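Local coordinates for protein ferredoxin--NADP reductase, apicoplast (Plasmodium falciparum, PDB 3JQQ) that catalyses electron transfer between ferredoxin and NADP(H) through a bound FAD, in the apicoplast of the malaria parasite, at residues Gly55-Tyr60 / Tyr152-His157; Cys99-Ser104 / Tyr135-Gly140; Ser106-Met111 / Leu189-Ala194; Gly181-Ile186 / Ile223-Glu228. The protein carries 1 engineered substitution. All coordinates share one frame; numbering follows the deposited sequence.

Contact 1: residues Gly55-Tyr60 / Tyr152-His157; sequences GIIPYY and YLTGAH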
# COMPACT_ATOMS: atom_id res chain seq x y z
N GLY B 55 -12.97 1.90 -12.46
CA GLY B 55 -13.15 2.52 -11.16
C GLY B 55 -14.50 2.09 -10.61
O GLY B 55 -15.46 1.93 -11.36
N ILE B 56 -14.56 1.89 -9.30
CA ILE B 56 -15.83 1.66 -8.64
C ILE B 56 -16.07 2.84 -7.71
O ILE B 56 -15.19 3.21 -6.93
CB ILE B 56 -15.83 0.36 -7.82
CG1 ILE B 56 -15.79 -0.86 -8.75
CG2 ILE B 56 -17.05 0.29 -6.93
CD1 ILE B 56 -15.62 -2.18 -8.02
N ILE B 57 -17.25 3.45 -7.80
CA ILE B 57 -17.61 4.54 -6.89
C ILE B 57 -18.51 4.03 -5.78
O ILE B 57 -19.70 3.77 -6.00
CB ILE B 57 -18.34 5.69 -7.63
CG1 ILE B 57 -17.51 6.19 -8.80
CG2 ILE B 57 -18.65 6.83 -6.66
CD1 ILE B 57 -18.28 7.06 -9.77
N PRO B 58 -17.95 3.87 -4.57
CA PRO B 58 -18.72 3.34 -3.45
C PRO B 58 -19.89 4.24 -3.06
O PRO B 58 -19.74 5.47 -3.04
CB PRO B 58 -17.69 3.30 -2.31
CG PRO B 58 -16.35 3.49 -2.95
CD PRO B 58 -16.60 4.29 -4.18
N TYR B 59 -21.03 3.63 -2.77
CA TYR B 59 -22.21 4.34 -2.27
C TYR B 59 -22.79 5.39 -3.23
O TYR B 59 -23.53 6.28 -2.80
CB TYR B 59 -21.92 4.97 -0.90
CG TYR B 59 -21.38 4.00 0.13
CD1 TYR B 59 -22.22 3.13 0.81
CD2 TYR B 59 -20.02 3.95 0.41
CE1 TYR B 59 -21.72 2.23 1.74
CE2 TYR B 59 -19.51 3.07 1.35
CZ TYR B 59 -20.37 2.21 2.01
OH TYR B 59 -19.86 1.33 2.94
N TYR B 60 -22.47 5.29 -4.51
CA TYR B 60 -23.03 6.20 -5.51
C TYR B 60 -24.54 6.02 -5.65
O TYR B 60 -25.05 4.90 -5.57
CB TYR B 60 -22.36 6.02 -6.88
CG TYR B 60 -22.82 7.01 -7.93
CD1 TYR B 60 -22.07 8.14 -8.23
CD2 TYR B 60 -24.00 6.82 -8.63
CE1 TYR B 60 -22.48 9.05 -9.18
CE2 TYR B 60 -24.43 7.72 -9.59
CZ TYR B 60 -23.66 8.84 -9.86
OH TYR B 60 -24.08 9.74 -10.82
N TYR B 152 -21.55 1.32 -9.60
CA TYR B 152 -21.25 2.33 -10.62
C TYR B 152 -19.77 2.35 -11.02
O TYR B 152 -18.89 2.60 -10.19
CB TYR B 152 -21.72 3.71 -10.16
CG TYR B 152 -23.22 3.82 -9.99
CD1 TYR B 152 -23.85 3.30 -8.87
CD2 TYR B 152 -24.01 4.43 -10.96
CE1 TYR B 152 -25.23 3.39 -8.71
CE2 TYR B 152 -25.38 4.53 -10.81
CZ TYR B 152 -25.98 4.01 -9.69
OH TYR B 152 -27.35 4.11 -9.53
N LEU B 153 -19.52 2.10 -12.30
CA LEU B 153 -18.17 1.98 -12.86
C LEU B 153 -17.74 3.22 -13.64
O LEU B 153 -18.56 3.89 -14.27
CB LEU B 153 -18.08 0.77 -13.80
CG LEU B 153 -17.97 -0.67 -13.28
CD1 LEU B 153 -16.97 -0.80 -12.15
CD2 LEU B 153 -19.33 -1.21 -12.86
N THR B 154 -16.44 3.50 -13.60
CA THR B 154 -15.80 4.47 -14.49
C THR B 154 -14.72 3.73 -15.27
O THR B 154 -14.31 2.64 -14.87
CB THR B 154 -15.14 5.61 -13.71
OG1 THR B 154 -13.99 5.10 -13.00
CG2 THR B 154 -16.11 6.24 -12.72
N GLY B 155 -14.26 4.30 -16.38
CA GLY B 155 -13.18 3.69 -17.15
C GLY B 155 -13.46 3.58 -18.64
O GLY B 155 -14.43 4.14 -19.14
N ALA B 156 -12.61 2.83 -19.36
CA ALA B 156 -11.48 2.12 -18.76
C ALA B 156 -10.32 3.05 -18.42
O ALA B 156 -10.31 4.21 -18.81
CB ALA B 156 -11.00 1.01 -19.69
N HIS B 157 -9.35 2.52 -17.67
CA HIS B 157 -8.15 3.26 -17.32
C HIS B 157 -6.91 2.40 -17.54
O HIS B 157 -7.00 1.17 -17.57
CB HIS B 157 -8.17 3.70 -15.85
CG HIS B 157 -9.47 4.30 -15.41
ND1 HIS B 157 -9.81 5.61 -15.64
CD2 HIS B 157 -10.50 3.76 -14.72
CE1 HIS B 157 -11.01 5.86 -15.12
NE2 HIS B 157 -11.44 4.76 -14.56
O HOH W 1 -21.29 2.09 -7.17
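Tyr-60 lays its CD2 over the centre of one face of the Tyr-152 ring, where the closest pair, Tyr-60 CD2 and Tyr-152 CD2, is 3.3 Å apart. The ring centroids are 4.3 Å apart and the planes make 44°, an oblique packing between a parallel stack and a T. Tyr-60 can reach over because its CG is anti to the backbone N (chi1 -176°), which carries the ring from the last position of the type II turn Ile-57 to Tyr-60 onto Tyr-152. Water 1 bridges the two segments at the edge of the Tyr-152 ring, donating to Ile-57 O and accepting from Tyr-152 N. The turn follows strand 53-56, which pairs antiparallel with 150-157 in the antiparallel beta barrel of the FAD-binding domain of this reductase family. Gly-55 N and O both bond to Thr-154, and Ile-57 N reaches Tyr-152 O at 3.0 Å in a nearly straight bond (168° at the hydrogen). On one face of the sheet Ile-56 CG1 and Leu-153 CD1 touch at 3.6 Å, the two side chains lying side by side and pointing the same way; Ile-56 also touches Phe-141 and Leu-153 touches Cys-18. On the other face Gly-55 has no side chain, so Thr-154 OG1 comes within 3.3 Å of Gly-55 CA; that hydroxyl also shares a 3.0 Å hydrogen bond with His-157 NE2. Between Thr-154 and His-157 the Gly-155 to Ala-156 peptide is cis.

Contact 2: residues Cys99-Ser104 / Tyr135-Gly140; sequences CARLYS and YGYCSG. With FAD (flavin-adenine dinucleotide), chain I.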
# COMPACT_ATOMS: atom_id res chain seq x y z
N CYS B 99 -15.76 9.24 -4.65
CA CYS B 99 -14.38 8.84 -4.44
C CYS B 99 -14.12 7.44 -4.98
O CYS B 99 -14.34 6.44 -4.30
CB CYS B 99 -14.07 8.91 -2.95
SG CYS B 99 -14.65 10.45 -2.22
N ALA B 100 -13.65 7.39 -6.22
CA ALA B 100 -13.52 6.13 -6.95
C ALA B 100 -12.21 5.40 -6.68
O ALA B 100 -11.17 6.02 -6.46
CB ALA B 100 -13.69 6.37 -8.45
N ARG B 101 -12.28 4.07 -6.71
CA ARG B 101 -11.09 3.22 -6.56
C ARG B 101 -10.91 2.37 -7.80
O ARG B 101 -11.88 1.96 -8.44
CB ARG B 101 -11.22 2.31 -5.34
CG ARG B 101 -10.64 2.88 -4.08
CD ARG B 101 -11.51 3.97 -3.51
NE ARG B 101 -11.05 4.37 -2.19
CZ ARG B 101 -11.38 5.51 -1.59
NH1 ARG B 101 -12.18 6.38 -2.21
NH2 ARG B 101 -10.92 5.79 -0.39
N LEU B 102 -9.65 2.07 -8.12
CA LEU B 102 -9.34 1.28 -9.30
C LEU B 102 -9.23 -0.20 -8.96
O LEU B 102 -8.66 -0.57 -7.93
CB LEU B 102 -8.05 1.77 -9.96
CG LEU B 102 -8.02 3.25 -10.37
CD1 LEU B 102 -6.61 3.65 -10.76
CD2 LEU B 102 -9.00 3.54 -11.49
N TYR B 103 -9.78 -1.02 -9.84
CA TYR B 103 -9.71 -2.46 -9.70
C TYR B 103 -9.46 -3.07 -11.07
O TYR B 103 -10.10 -2.69 -12.05
CB TYR B 103 -10.98 -2.99 -9.04
CG TYR B 103 -11.16 -2.41 -7.66
CD1 TYR B 103 -11.94 -1.29 -7.45
CD2 TYR B 103 -10.48 -2.95 -6.57
CE1 TYR B 103 -12.08 -0.74 -6.19
CE2 TYR B 103 -10.61 -2.41 -5.31
CZ TYR B 103 -11.41 -1.30 -5.13
OH TYR B 103 -11.54 -0.76 -3.87
N SER B 104 -8.52 -4.00 -11.14
CA SER B 104 -8.17 -4.61 -12.40
C SER B 104 -9.25 -5.59 -12.85
O SER B 104 -9.78 -6.36 -12.04
CB SER B 104 -6.81 -5.31 -12.31
OG SER B 104 -5.78 -4.37 -12.04
N TYR B 135 -13.53 -1.08 8.22
CA TYR B 135 -13.20 -1.45 6.84
C TYR B 135 -12.71 -0.27 6.03
O TYR B 135 -13.06 0.88 6.31
CB TYR B 135 -14.41 -2.08 6.15
CG TYR B 135 -14.82 -3.39 6.74
CD1 TYR B 135 -15.65 -3.44 7.85
CD2 TYR B 135 -14.36 -4.59 6.21
CE1 TYR B 135 -16.03 -4.64 8.41
CE2 TYR B 135 -14.73 -5.80 6.76
CZ TYR B 135 -15.56 -5.82 7.86
OH TYR B 135 -15.93 -7.02 8.42
N GLY B 136 -11.88 -0.54 5.03
CA GLY B 136 -11.55 0.48 4.05
C GLY B 136 -12.85 1.09 3.55
O GLY B 136 -13.93 0.57 3.84
N TYR B 137 -12.75 2.19 2.81
CA TYR B 137 -13.95 2.88 2.33
C TYR B 137 -14.73 2.05 1.31
O TYR B 137 -15.91 1.76 1.50
CB TYR B 137 -13.59 4.25 1.75
CG TYR B 137 -14.76 5.03 1.20
CD1 TYR B 137 -15.80 5.43 2.03
CD2 TYR B 137 -14.82 5.39 -0.14
CE1 TYR B 137 -16.88 6.15 1.53
CE2 TYR B 137 -15.88 6.10 -0.65
CZ TYR B 137 -16.91 6.48 0.19
OH TYR B 137 -17.97 7.20 -0.31
N CYS B 138 -14.06 1.67 0.22
CA CYS B 138 -14.67 0.80 -0.78
C CYS B 138 -14.81 -0.64 -0.25
O CYS B 138 -15.82 -1.30 -0.50
CB CYS B 138 -13.86 0.81 -2.07
SG CYS B 138 -14.67 0.02 -3.48
N SER B 139 -13.81 -1.11 0.49
CA SER B 139 -13.84 -2.47 1.04
C SER B 139 -15.13 -2.78 1.79
O SER B 139 -15.72 -3.85 1.62
CB SER B 139 -12.63 -2.71 1.95
OG SER B 139 -11.43 -2.53 1.24
N GLY B 140 -15.56 -1.85 2.64
CA GLY B 140 -16.79 -2.03 3.41
C GLY B 140 -18.02 -2.04 2.52
O GLY B 140 -18.97 -2.78 2.77
PA FAD I . -9.21 3.11 1.89
O1A FAD I . -8.93 3.99 0.70
O2A FAD I . -10.44 3.58 2.63
O5B FAD I . -7.91 3.05 2.85
C5B FAD I . -6.70 2.50 2.39
C4B FAD I . -6.08 1.59 3.45
O4B FAD I . -5.95 2.27 4.68
C3B FAD I . -6.95 0.37 3.71
O3B FAD I . -6.11 -0.73 3.95
C2B FAD I . -7.70 0.72 4.98
O2B FAD I . -7.94 -0.43 5.76
C1B FAD I . -6.75 1.68 5.69
N9A FAD I . -7.48 2.74 6.42
C8A FAD I . -8.43 3.59 5.93
N7A FAD I . -8.83 4.41 6.92
C5A FAD I . -8.14 4.10 8.04
C6A FAD I . -8.16 4.63 9.33
N6A FAD I . -9.04 5.57 9.66
N1A FAD I . -7.33 4.09 10.29
C2A FAD I . -6.49 3.05 9.97
N3A FAD I . -6.48 2.54 8.69
C4A FAD I . -7.29 3.06 7.74
N1 FAD I . -7.32 -3.54 -5.24
C2 FAD I . -7.95 -4.77 -5.30
O2 FAD I . -8.42 -5.25 -4.27
N3 FAD I . -8.04 -5.44 -6.50
C4 FAD I . -7.50 -4.90 -7.64
O4 FAD I . -7.58 -5.50 -8.71
C4X FAD I . -6.86 -3.66 -7.58
N5 FAD I . -6.33 -3.11 -8.73
C5X FAD I . -5.70 -1.89 -8.65
C6 FAD I . -5.16 -1.34 -9.81
C7 FAD I . -4.53 -0.10 -9.76
C7M FAD I . -3.94 0.49 -11.01
C8 FAD I . -4.44 0.58 -8.54
C8M FAD I . -3.76 1.92 -8.46
C9 FAD I . -4.99 0.02 -7.39
C9A FAD I . -5.62 -1.21 -7.44
N10 FAD I . -6.16 -1.75 -6.28
C10 FAD I . -6.78 -2.99 -6.37
C1' FAD I . -6.25 -0.96 -4.99
C2' FAD I . -7.66 -0.43 -4.73
O2' FAD I . -7.96 0.55 -5.69
C3' FAD I . -7.89 0.23 -3.36
O3' FAD I . -6.79 1.06 -3.02
C4' FAD I . -8.17 -0.75 -2.23
O4' FAD I . -9.40 -1.40 -2.50
C5' FAD I . -8.30 -0.02 -0.90
O5' FAD I . -9.37 0.88 -1.02
P FAD I . -10.36 1.18 0.22
O1P FAD I . -11.25 2.35 -0.13
O2P FAD I . -11.18 -0.03 0.58
O3P FAD I . -9.37 1.58 1.42
O HOH W 2 -17.66 7.67 -2.88
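The Arg-x-Tyr-Ser motif of the ferredoxin-NADP reductase family, here Arg-101 to Ser-104, meets the Gly-x-Cys-Ser sequence, Gly-136 to Ser-139, that leads into helix 137-144, around the FAD pyrophosphate. Tyr-137 brings CD2 over one face of the Arg-101 guanidinium, toward its rim and 3.5 Å from NH1, with the two planes 47° apart. Arg-101 bends at chi2 (74°), which turns its guanidinium back to the phosphates: NH2 gives FAD O1A a nearly straight bond of 2.9 Å, NE a weak one to O1P, and NH1 returns to Cys-99 O. From the other segment, successive backbone amides add to the grip. Tyr-137 N binds O2A, Cys-138 N binds O1P at 2.9 Å, and Ser-139 N and OG both donate to O2P; the positive end of the helix dipole probably adds to the attraction. Cys-138 SG lies obliquely beside the Tyr-103 ring, 3.8 Å from CE1. The Tyr-103 hydroxyl shares a 2.6 Å hydrogen bond with FAD O4', while Ser-104 N donates to O4 of the flavin. Water 2 joins Cys-99 N to Tyr-137 OH, and Cys-99 SG forms a disulfide with Cys-99 of the second subunit. Pro-58 packs on Tyr-137 and Cys-138, strand 53-56 pairs with 101-104, and Ile-118 of strand 114-123 touches Tyr-103.

Contact 3: residues Ser106-Met111 / Leu189-Ala194; sequences SSSNNM and LKKLFA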
# COMPACT_ATOMS: atom_id res chain seq x y z
N SER B 106 -10.59 -8.83 -14.49
CA SER B 106 -10.02 -10.17 -14.60
C SER B 106 -10.73 -11.04 -15.64
O SER B 106 -10.50 -12.25 -15.72
CB SER B 106 -10.01 -10.86 -13.24
OG SER B 106 -11.29 -10.83 -12.63
N SER B 107 -11.59 -10.42 -16.45
CA SER B 107 -12.29 -11.13 -17.52
C SER B 107 -11.73 -10.76 -18.89
O SER B 107 -10.94 -9.83 -19.01
CB SER B 107 -13.79 -10.84 -17.46
OG SER B 107 -14.04 -9.45 -17.34
N SER B 108 -12.16 -11.48 -19.93
CA SER B 108 -11.79 -11.17 -21.30
C SER B 108 -12.91 -10.39 -22.00
O SER B 108 -14.07 -10.50 -21.62
CB SER B 108 -11.47 -12.45 -22.08
OG SER B 108 -10.73 -12.15 -23.25
N ASN B 109 -12.54 -9.60 -23.01
CA ASN B 109 -13.48 -8.74 -23.76
C ASN B 109 -14.72 -9.44 -24.28
O ASN B 109 -15.81 -8.85 -24.33
CB ASN B 109 -12.77 -8.13 -24.97
CG ASN B 109 -12.06 -6.84 -24.64
OD1 ASN B 109 -12.02 -5.91 -25.45
ND2 ASN B 109 -11.47 -6.78 -23.45
N ASN B 110 -14.55 -10.69 -24.70
CA ASN B 110 -15.60 -11.45 -25.36
C ASN B 110 -16.67 -11.96 -24.41
O ASN B 110 -17.71 -12.44 -24.84
CB ASN B 110 -14.97 -12.64 -26.09
CG ASN B 110 -14.06 -13.44 -25.20
OD1 ASN B 110 -12.94 -13.02 -24.89
ND2 ASN B 110 -14.52 -14.62 -24.78
N MET B 111 -16.40 -11.85 -23.11
CA MET B 111 -17.34 -12.33 -22.11
C MET B 111 -18.45 -11.31 -21.89
O MET B 111 -18.21 -10.10 -21.91
CB MET B 111 -16.61 -12.66 -20.81
CG MET B 111 -15.59 -13.78 -20.97
SD MET B 111 -14.53 -14.05 -19.54
CE MET B 111 -13.59 -15.48 -20.08
N LEU B 189 -4.75 -14.32 -19.98
CA LEU B 189 -4.82 -15.76 -20.25
C LEU B 189 -6.16 -16.16 -20.85
O LEU B 189 -6.22 -17.03 -21.73
CB LEU B 189 -4.57 -16.56 -18.96
CG LEU B 189 -3.16 -16.52 -18.36
CD1 LEU B 189 -3.14 -17.22 -17.01
CD2 LEU B 189 -2.15 -17.16 -19.31
N LYS B 190 -7.23 -15.53 -20.39
CA LYS B 190 -8.56 -15.81 -20.91
C LYS B 190 -8.66 -15.41 -22.38
O LYS B 190 -9.34 -16.09 -23.16
CB LYS B 190 -9.64 -15.12 -20.07
CG LYS B 190 -9.88 -15.78 -18.72
CD LYS B 190 -10.80 -14.94 -17.84
CE LYS B 190 -11.11 -15.65 -16.53
NZ LYS B 190 -11.92 -14.79 -15.63
N LYS B 191 -7.99 -14.33 -22.76
CA LYS B 191 -7.98 -13.93 -24.16
C LYS B 191 -7.10 -14.86 -25.00
O LYS B 191 -7.51 -15.33 -26.06
CB LYS B 191 -7.51 -12.48 -24.33
CG LYS B 191 -7.31 -12.09 -25.79
CD LYS B 191 -6.76 -10.68 -25.94
CE LYS B 191 -6.35 -10.40 -27.38
NZ LYS B 191 -7.49 -10.53 -28.34
N LEU B 192 -5.89 -15.12 -24.51
CA LEU B 192 -4.91 -15.90 -25.27
C LEU B 192 -5.34 -17.35 -25.46
O LEU B 192 -5.21 -17.90 -26.56
CB LEU B 192 -3.54 -15.85 -24.58
CG LEU B 192 -2.90 -14.47 -24.38
CD1 LEU B 192 -1.78 -14.53 -23.35
CD2 LEU B 192 -2.38 -13.91 -25.70
N PHE B 193 -5.85 -17.97 -24.41
CA PHE B 193 -6.21 -19.39 -24.45
C PHE B 193 -7.69 -19.61 -24.76
O PHE B 193 -8.19 -20.73 -24.64
CB PHE B 193 -5.82 -20.09 -23.15
CG PHE B 193 -4.34 -20.17 -22.92
CD1 PHE B 193 -3.51 -20.76 -23.85
CD2 PHE B 193 -3.78 -19.66 -21.75
CE1 PHE B 193 -2.14 -20.83 -23.63
CE2 PHE B 193 -2.42 -19.73 -21.53
CZ PHE B 193 -1.60 -20.32 -22.47
N ALA B 194 -8.39 -18.55 -25.13
CA ALA B 194 -9.80 -18.63 -25.52
C ALA B 194 -10.71 -19.20 -24.43
O ALA B 194 -11.68 -19.89 -24.72
CB ALA B 194 -9.95 -19.43 -26.81
O HOH W 3 -12.29 -16.23 -23.78
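Lys-190 starts with CB against Ser-108 CB at 3.8 Å, where helix 183-192 of the NADP-binding domain meets a loop of the FAD-binding domain. From there the side chain runs fully extended along the loop. The methyl of Met-111 meets its CG and CD, the two side chains crossing at about a right angle, with CE 3.6 Å from Lys-190 CD. That same CD also skirts Ser-106 O, and the chain ends with Lys-190 NZ donating a 2.9 Å hydrogen bond to Ser-106 O, approaching 33° out of the carbonyl plane. Aliphatic packing thus carries the lysine to a backbone acceptor, and the ammonium ties the two domains across their interface. Within the loop, Ser-108 to Met-111 is a type I turn, closed by Met-111 N to Ser-108 O, and Met-111 SD takes a weak bond from Ser-108 N. Ser-108 points its OG toward the next residue of the helix, 3.4 Å from Lys-191 CA, while its main polar partner is Glu-50 OE2. Ser-106 OG and Ser-107 OG are likewise held outside this contact, by Tyr-225 OH and by Ser-115 N with Tyr-48 OH. Beside exposed Asn-110, water 3 links the segments, accepting from Asn-110 ND2 at 2.9 Å and donating to Lys-190 O at 3.0 Å.

Contact 4: residues Gly181-Ile186 / Ile223-Glu228; sequences GISPYI and ILYLNE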
# COMPACT_ATOMS: atom_id res chain seq x y z
N GLY B 181 -2.66 -8.64 -7.85
CA GLY B 181 -1.90 -8.32 -9.04
C GLY B 181 -1.94 -9.40 -10.11
O GLY B 181 -1.41 -9.22 -11.20
N ILE B 182 -2.56 -10.54 -9.81
CA ILE B 182 -2.67 -11.59 -10.82
C ILE B 182 -3.82 -11.27 -11.78
O ILE B 182 -3.87 -11.79 -12.90
CB ILE B 182 -2.84 -12.99 -10.19
CG1 ILE B 182 -2.68 -14.09 -11.24
CG2 ILE B 182 -4.19 -13.11 -9.49
CD1 ILE B 182 -1.24 -14.42 -11.57
N SER B 183 -4.72 -10.40 -11.35
CA SER B 183 -5.95 -10.09 -12.10
C SER B 183 -5.78 -9.85 -13.60
O SER B 183 -6.41 -10.54 -14.41
CB SER B 183 -6.71 -8.94 -11.44
OG SER B 183 -7.48 -9.41 -10.35
N PRO B 184 -4.95 -8.87 -13.99
CA PRO B 184 -4.81 -8.62 -15.42
C PRO B 184 -4.17 -9.79 -16.16
O PRO B 184 -4.36 -9.93 -17.37
CB PRO B 184 -3.90 -7.39 -15.48
CG PRO B 184 -3.15 -7.41 -14.20
CD PRO B 184 -4.11 -7.97 -13.18
N TYR B 185 -3.43 -10.62 -15.44
CA TYR B 185 -2.81 -11.79 -16.06
C TYR B 185 -3.86 -12.87 -16.33
O TYR B 185 -3.76 -13.61 -17.31
CB TYR B 185 -1.68 -12.34 -15.19
CG TYR B 185 -0.58 -11.34 -14.91
CD1 TYR B 185 -0.01 -11.24 -13.65
CD2 TYR B 185 -0.13 -10.49 -15.91
CE1 TYR B 185 1.00 -10.33 -13.40
CE2 TYR B 185 0.88 -9.57 -15.67
CZ TYR B 185 1.44 -9.49 -14.41
OH TYR B 185 2.44 -8.58 -14.16
N ILE B 186 -4.87 -12.94 -15.46
CA ILE B 186 -6.01 -13.82 -15.68
C ILE B 186 -6.76 -13.35 -16.92
O ILE B 186 -7.19 -14.16 -17.74
CB ILE B 186 -6.96 -13.83 -14.47
CG1 ILE B 186 -6.23 -14.32 -13.22
CG2 ILE B 186 -8.19 -14.67 -14.75
CD1 ILE B 186 -5.50 -15.64 -13.40
N ILE B 223 -3.91 -18.08 -3.13
CA ILE B 223 -3.80 -17.96 -4.58
C ILE B 223 -5.15 -17.54 -5.16
O ILE B 223 -6.14 -18.26 -5.02
CB ILE B 223 -3.35 -19.27 -5.24
CG1 ILE B 223 -2.01 -19.72 -4.67
CG2 ILE B 223 -3.27 -19.10 -6.75
CD1 ILE B 223 -1.62 -21.12 -5.09
N LEU B 224 -5.18 -16.39 -5.79
CA LEU B 224 -6.39 -15.91 -6.43
C LEU B 224 -6.53 -16.54 -7.81
O LEU B 224 -5.56 -16.66 -8.55
CB LEU B 224 -6.37 -14.38 -6.52
CG LEU B 224 -6.13 -13.71 -5.16
CD1 LEU B 224 -6.07 -12.20 -5.28
CD2 LEU B 224 -7.20 -14.14 -4.17
N TYR B 225 -7.74 -16.97 -8.14
CA TYR B 225 -8.03 -17.60 -9.43
C TYR B 225 -7.23 -18.90 -9.62
O TYR B 225 -6.75 -19.20 -10.71
CB TYR B 225 -7.80 -16.63 -10.58
CG TYR B 225 -8.75 -15.44 -10.55
CD1 TYR B 225 -10.09 -15.60 -10.83
CD2 TYR B 225 -8.29 -14.16 -10.24
CE1 TYR B 225 -10.97 -14.53 -10.79
CE2 TYR B 225 -9.16 -13.08 -10.21
CZ TYR B 225 -10.50 -13.27 -10.48
OH TYR B 225 -11.37 -12.21 -10.45
N LEU B 226 -7.13 -19.67 -8.54
CA LEU B 226 -6.45 -20.97 -8.54
C LEU B 226 -7.11 -21.97 -9.49
O LEU B 226 -6.44 -22.80 -10.09
CB LEU B 226 -6.44 -21.53 -7.11
CG LEU B 226 -5.37 -22.54 -6.67
CD1 LEU B 226 -5.94 -23.95 -6.55
CD2 LEU B 226 -4.14 -22.51 -7.58
N ASN B 227 -8.44 -21.88 -9.62
CA ASN B 227 -9.18 -22.74 -10.53
C ASN B 227 -8.70 -22.58 -11.96
O ASN B 227 -8.32 -23.56 -12.62
CB ASN B 227 -10.68 -22.42 -10.49
CG ASN B 227 -11.34 -22.88 -9.20
OD1 ASN B 227 -10.75 -23.61 -8.42
ND2 ASN B 227 -12.57 -22.45 -8.99
N GLU B 228 -8.73 -21.34 -12.44
CA GLU B 228 -8.28 -21.02 -13.78
C GLU B 228 -6.80 -21.36 -13.96
O GLU B 228 -6.42 -22.00 -14.94
CB GLU B 228 -8.51 -19.53 -14.08
CG GLU B 228 -9.98 -19.14 -14.19
CD GLU B 228 -10.65 -18.97 -12.84
OE1 GLU B 228 -11.86 -18.65 -12.82
OE2 GLU B 228 -9.98 -19.17 -11.80
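Tyr-225 takes left-handed backbone angles (62°/40°) at the N-cap of helix 226-235, with its CA 7.6 Å from that of Ile-186 in helix 183-192. Both helices belong to the Rossmann-like NADP-binding domain, and helix 183-192 begins in the Gly-Thr-Gly-Ile-Ser-Pro sequence that follows strand 173-178. The turned backbone presents the Tyr-225 ring to helix 183-192. Ile-186 CG2 lies over one ring face, offset toward the rim, while its CG1 comes 3.6 Å from Tyr-225 CD2 and its CD1 3.8 Å from Tyr-225 CB. At the edge, near the ring plane, come Ile-182 CG2 and Ser-183 OG, the latter 4.0 Å from Tyr-225 CE2 and weakly bonded to Thr-180 O. Ile-182 has CG1 anti to the backbone N (chi1 -169°), leaving CG2 to face the other segment and meet Leu-224 CB at 3.9 Å; the two side chains run past each other in opposite directions. Leu-224 also rests on Thr-180, and Ile-182 continues onto Ile-213 and Tyr-215 of the sheet. Across the segments the contact is otherwise apolar, and the ring's polar tip finds partners beyond them: Tyr-225 OH bonds to Ser-106 OG and to His-37 ND1.

In the fold
All four contacts are largely buried. Contacts 1 and 2 share the flavin domain and touch through neighbouring strands: Ile-56 N probably donates to Arg-101 O. Contact 1 is sheet pairing and tyrosine packing about 17 Å from the chain centre, whereas contact 2 is mostly ligand chemistry, its arginine and backbone amides turned to the pyrophosphate. Contacts 3 and 4 both use helix 183-192, contact 4 at its start and contact 3 near its end. Contact 4 lies closest to the chain centre, about 6 Å away, and is apolar; contact 3 has a surface edge at exposed Lys-191 and relies on Lys-190. Ser-106 OG and Tyr-225 OH, 2.6 Å apart, connect them, while Ser-104 of contact 2 packs on Ser-183 and Pro-184.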